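Local coordinates for protein general negative regulator of transcription subunit 4 (PDB 5AIE) that acts as an E3 ubiquitin ligase subunit of the CCR4-NOT complex, its zinc-binding RING domain helping ubiquitin pass from an E2 enzyme to lysines of acceptor proteins, at residues 8-13 and 32-37; 20-23 and 28-31. One frame throughout, in Å; residues are numbered along the deposited sequence.

Interaction 1 of 2, residues 8-13 and 32-37; sequences PLCIEP and QFCYNN. With ZN (zinc ion), chain C.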
loop_
_atom_site.group_PDB
_atom_site.type_symbol
_atom_site.label_atom_id
_atom_site.label_comp_id
_atom_site.label_asym_id
_atom_site.label_seq_id
_atom_site.Cartn_x
_atom_site.Cartn_y
_atom_site.Cartn_z
ATOM N N PRO A 8 -5.998 10.056 12.863
ATOM C CA PRO A 8 -5.022 9.436 11.960
ATOM C C PRO A 8 -5.530 9.271 10.528
ATOM O O PRO A 8 -4.775 8.821 9.666
ATOM C CB PRO A 8 -4.775 8.069 12.604
ATOM C CG PRO A 8 -6.038 7.773 13.333
ATOM C CD PRO A 8 -6.535 9.094 13.842
ATOM N N LEU A 9 -6.785 9.629 10.279
ATOM C CA LEU A 9 -7.375 9.450 8.957
ATOM C C LEU A 9 -7.478 10.765 8.186
ATOM O O LEU A 9 -7.061 10.848 7.030
ATOM C CB LEU A 9 -8.759 8.809 9.074
ATOM C CG LEU A 9 -8.850 7.502 9.863
ATOM C CD1 LEU A 9 -10.234 6.892 9.726
ATOM C CD2 LEU A 9 -7.780 6.522 9.409
ATOM N N CYS A 10 -8.034 11.788 8.826
ATOM C CA CYS A 10 -8.265 13.068 8.161
ATOM C C CYS A 10 -7.344 14.170 8.679
ATOM O O CYS A 10 -7.428 15.315 8.229
ATOM C CB CYS A 10 -9.726 13.493 8.328
ATOM S SG CYS A 10 -10.273 13.625 10.044
ATOM N N ILE A 11 -6.467 13.812 9.615
ATOM C CA ILE A 11 -5.513 14.743 10.220
ATOM C C ILE A 11 -6.217 15.999 10.736
ATOM O O ILE A 11 -5.838 17.126 10.414
ATOM C CB ILE A 11 -4.394 15.141 9.228
ATOM C CG1 ILE A 11 -3.993 13.946 8.362
ATOM C CG2 ILE A 11 -3.174 15.671 9.974
ATOM C CD1 ILE A 11 -3.367 12.805 9.141
ATOM N N GLU A 12 -7.259 15.791 11.533
ATOM C CA GLU A 12 -8.005 16.895 12.122
ATOM C C GLU A 12 -7.851 16.897 13.638
ATOM O O GLU A 12 -7.754 15.836 14.254
ATOM C CB GLU A 12 -9.484 16.813 11.738
ATOM C CG GLU A 12 -9.763 17.154 10.286
ATOM C CD GLU A 12 -9.366 18.575 9.939
ATOM O OE1 GLU A 12 -9.637 19.483 10.752
ATOM O OE2 GLU A 12 -8.776 18.781 8.858
ATOM N N PRO A 13 -7.815 18.096 14.240
ATOM C CA PRO A 13 -7.719 18.244 15.696
ATOM C C PRO A 13 -8.859 17.536 16.421
ATOM O O PRO A 13 -10.026 17.864 16.205
ATOM C CB PRO A 13 -7.800 19.759 15.901
ATOM C CG PRO A 13 -7.321 20.338 14.617
ATOM C CD PRO A 13 -7.797 19.398 13.552
ATOM N N GLN A 32 -15.443 11.589 14.603
ATOM C CA GLN A 32 -16.852 11.229 14.540
ATOM C C GLN A 32 -17.330 11.181 13.094
ATOM O O GLN A 32 -18.273 10.461 12.766
ATOM C CB GLN A 32 -17.698 12.219 15.343
ATOM N N PHE A 33 -16.671 11.951 12.234
ATOM C CA PHE A 33 -17.021 11.993 10.820
ATOM C C PHE A 33 -16.413 10.812 10.066
ATOM O O PHE A 33 -17.063 10.219 9.206
ATOM C CB PHE A 33 -16.567 13.313 10.193
ATOM C CG PHE A 33 -17.169 14.530 10.839
ATOM C CD1 PHE A 33 -18.518 14.811 10.692
ATOM C CD2 PHE A 33 -16.388 15.394 11.589
ATOM C CE1 PHE A 33 -19.078 15.928 11.283
ATOM C CE2 PHE A 33 -16.941 16.514 12.183
ATOM C CZ PHE A 33 -18.288 16.780 12.029
ATOM N N CYS A 34 -15.168 10.476 10.392
ATOM C CA CYS A 34 -14.510 9.318 9.797
ATOM C C CYS A 34 -15.196 8.029 10.234
ATOM O O CYS A 34 -15.271 7.063 9.473
ATOM C CB CYS A 34 -13.027 9.280 10.177
ATOM S SG CYS A 34 -12.000 10.510 9.335
ATOM N N TYR A 35 -15.696 8.028 11.465
ATOM C CA TYR A 35 -16.438 6.893 12.001
ATOM C C TYR A 35 -17.703 6.633 11.189
ATOM O O TYR A 35 -17.903 5.535 10.669
ATOM C CB TYR A 35 -16.787 7.136 13.471
ATOM C CG TYR A 35 -17.746 6.127 14.060
ATOM C CD1 TYR A 35 -17.307 4.874 14.463
ATOM C CD2 TYR A 35 -19.093 6.429 14.215
ATOM C CE1 TYR A 35 -18.182 3.950 15.003
ATOM C CE2 TYR A 35 -19.974 5.512 14.754
ATOM C CZ TYR A 35 -19.514 4.275 15.147
ATOM O OH TYR A 35 -20.391 3.361 15.683
ATOM N N ASN A 36 -18.550 7.653 11.082
ATOM C CA ASN A 36 -19.798 7.544 10.335
ATOM C C ASN A 36 -19.565 7.270 8.852
ATOM O O ASN A 36 -20.366 6.592 8.207
ATOM C CB ASN A 36 -20.632 8.816 10.501
ATOM C CG ASN A 36 -21.114 9.016 11.925
ATOM O OD1 ASN A 36 -21.985 8.290 12.406
ATOM N ND2 ASN A 36 -20.555 10.011 12.604
ATOM N N ASN A 37 -18.467 7.799 8.321
ATOM C CA ASN A 37 -18.100 7.574 6.926
ATOM C C ASN A 37 -17.902 6.090 6.641
ATOM O O ASN A 37 -18.394 5.570 5.643
ATOM C CB ASN A 37 -16.829 8.352 6.569
ATOM C CG ASN A 37 -16.409 8.161 5.119
ATOM O OD1 ASN A 37 -17.218 7.793 4.266
ATOM N ND2 ASN A 37 -15.138 8.418 4.834
HETATM ZN ZN ZN C . -11.621 12.003 11.157
#
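C34, on the first turn of helix 32-40, meets L9 and C10 of the loop 8-13 around a zinc ion, a compact example of a metal and a little apolar packing joining a loop to a helix. At its root, C34 CB packs on L9 CD1 at 3.7 Å, one methyl branch of the leucine reaching alongside the cysteine. One atom further out, C34 SG binds the zinc at 2.4 Å while L9 CB lies beside it at 3.7 Å, so the thiolate has metal before it and hydrocarbon at its flank. C10 SG takes hold of the same ion, also at 2.4 Å, and the S-zinc-S angle of about 99° leaves the two sulfurs 3.6 Å apart. C10 reaches the metal with SG between its backbone N and carbonyl carbon (chi1 57°), whereas C34 turns its sulfur anti to the carbonyl carbon. No hydrogen bond crosses between the segments. C7 is a further ligand, and L9 also packs on an apolar side chain of another protein's chain. Such a loop-to-helix cysteine site is characteristic of the first zinc site of a RING domain.

Interaction 2 of 2, residues 20-23 and 28-31; sequences NFFP and YQIC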
loop_
_atom_site.group_PDB
_atom_site.type_symbol
_atom_site.label_atom_id
_atom_site.label_comp_id
_atom_site.label_asym_id
_atom_site.label_seq_id
_atom_site.Cartn_x
_atom_site.Cartn_y
_atom_site.Cartn_z
ATOM N N ASN A 20 -12.714 11.291 23.826
ATOM C CA ASN A 20 -13.351 10.368 24.757
ATOM C C ASN A 20 -14.279 9.398 24.035
ATOM O O ASN A 20 -15.168 8.802 24.644
ATOM C CB ASN A 20 -14.126 11.139 25.826
ATOM C CG ASN A 20 -13.278 12.193 26.510
ATOM O OD1 ASN A 20 -12.546 11.899 27.455
ATOM N ND2 ASN A 20 -13.372 13.428 26.033
ATOM N N PHE A 21 -14.064 9.249 22.732
ATOM C CA PHE A 21 -14.870 8.353 21.915
ATOM C C PHE A 21 -14.080 7.098 21.552
ATOM O O PHE A 21 -13.083 7.166 20.833
ATOM C CB PHE A 21 -15.351 9.076 20.652
ATOM C CG PHE A 21 -16.151 8.211 19.719
ATOM C CD1 PHE A 21 -17.144 7.375 20.203
ATOM C CD2 PHE A 21 -15.919 8.248 18.353
ATOM C CE1 PHE A 21 -17.882 6.583 19.344
ATOM C CE2 PHE A 21 -16.655 7.460 17.489
ATOM C CZ PHE A 21 -17.638 6.626 17.984
ATOM N N PHE A 22 -14.527 5.956 22.066
ATOM C CA PHE A 22 -13.876 4.678 21.794
ATOM C C PHE A 22 -14.819 3.723 21.069
ATOM O O PHE A 22 -15.451 2.873 21.697
ATOM C CB PHE A 22 -13.383 4.036 23.092
ATOM C CG PHE A 22 -12.271 4.791 23.761
ATOM C CD1 PHE A 22 -10.957 4.602 23.369
ATOM C CD2 PHE A 22 -12.539 5.689 24.781
ATOM C CE1 PHE A 22 -9.929 5.295 23.981
ATOM C CE2 PHE A 22 -11.517 6.384 25.397
ATOM C CZ PHE A 22 -10.210 6.187 24.997
ATOM N N PRO A 23 -14.909 3.857 19.738
ATOM C CA PRO A 23 -15.822 3.050 18.921
ATOM C C PRO A 23 -15.454 1.568 18.887
ATOM O O PRO A 23 -16.312 0.729 18.610
ATOM C CB PRO A 23 -15.687 3.675 17.529
ATOM C CG PRO A 23 -14.337 4.301 17.527
ATOM C CD PRO A 23 -14.126 4.801 18.922
ATOM N N TYR A 28 -8.370 2.086 19.196
ATOM C CA TYR A 28 -8.063 2.911 18.032
ATOM C C TYR A 28 -9.086 4.037 17.897
ATOM O O TYR A 28 -10.284 3.784 17.765
ATOM C CB TYR A 28 -8.031 2.055 16.765
ATOM C CG TYR A 28 -7.369 2.726 15.584
ATOM C CD1 TYR A 28 -6.003 2.969 15.578
ATOM C CD2 TYR A 28 -8.108 3.106 14.471
ATOM C CE1 TYR A 28 -5.390 3.579 14.503
ATOM C CE2 TYR A 28 -7.502 3.716 13.388
ATOM C CZ TYR A 28 -6.143 3.950 13.410
ATOM O OH TYR A 28 -5.534 4.555 12.336
ATOM N N GLN A 29 -8.609 5.278 17.932
ATOM C CA GLN A 29 -9.499 6.437 17.923
ATOM C C GLN A 29 -9.502 7.184 16.591
ATOM O O GLN A 29 -8.449 7.519 16.048
ATOM C CB GLN A 29 -9.118 7.405 19.046
ATOM C CG GLN A 29 -9.385 6.876 20.442
ATOM C CD GLN A 29 -9.133 7.917 21.515
ATOM O OE1 GLN A 29 -7.990 8.287 21.782
ATOM N NE2 GLN A 29 -10.206 8.401 22.132
ATOM N N ILE A 30 -10.701 7.442 16.077
ATOM C CA ILE A 30 -10.878 8.234 14.863
ATOM C C ILE A 30 -11.961 9.288 15.084
ATOM O O ILE A 30 -12.684 9.239 16.078
ATOM C CB ILE A 30 -11.258 7.355 13.655
ATOM C CG1 ILE A 30 -12.578 6.628 13.916
ATOM C CG2 ILE A 30 -10.149 6.360 13.343
ATOM C CD1 ILE A 30 -13.004 5.716 12.788
ATOM N N CYS A 31 -12.070 10.236 14.158
ATOM C CA CYS A 31 -13.062 11.302 14.271
ATOM C C CYS A 31 -14.489 10.776 14.160
ATOM O O CYS A 31 -14.721 9.666 13.682
ATOM C CB CYS A 31 -12.830 12.373 13.204
ATOM S SG CYS A 31 -11.782 13.743 13.736
#
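The side-chain amide of Q29 lies flat against the ring of F22, their planes only 2° apart. This stack is offset: NE2 sits 3.6 Å above the ring plane, displaced toward the rim, and Q29 CD comes 3.7 Å from F22 CE1. From there NE2 makes a weak but nearly straight hydrogen bond to F21 O, 3.4 Å long with an N-H...O angle of 168°. It also donates to K19 O, so a single amide nitrogen serves two carbonyls of the neighbouring loop. The extended chain of Q29 beyond CG, with chi2 at -174°, carries the amide across to them. Were Q29 replaced by an alanine, F21 O and K19 O would probably lose this donor and F22 the flat group stacked on its face. F21 is turned differently: P23 CD covers one ring face, 3.8 Å above its centre, while I30 O approaches the edge near the ring plane, 4.1 Å from F21 CD2. Y35 of helix 32-40 meets the F21 ring edge-to-face. Here side chains, partly through backbone carbonyls, join two segments without regular strand structure, bracketing the zinc ligands C24 and C26, as suits a small RING domain whose loops are ordered around metal sites.

From the N terminus, the chain passes through 8-13, runs on to 20-23, turns through the zinc ligands C24 and C26, returns along 28-31 and enters helix 32-40. Interaction 2 closes the short inner loop, and interaction 1 closes the longer one that contains it, so the two nest without crossing. Their centres lie about 9 Å apart and they touch directly: P8 CD packs near Q29 O, L9 CD1 meets I30 CG2, and Y35 rests on P23. Since C24 and C26 share the second zinc with C48 and C51, while the first is bound from both sides of that turn, the ligand pairs interleave, the cross-brace topology that defines RING domains.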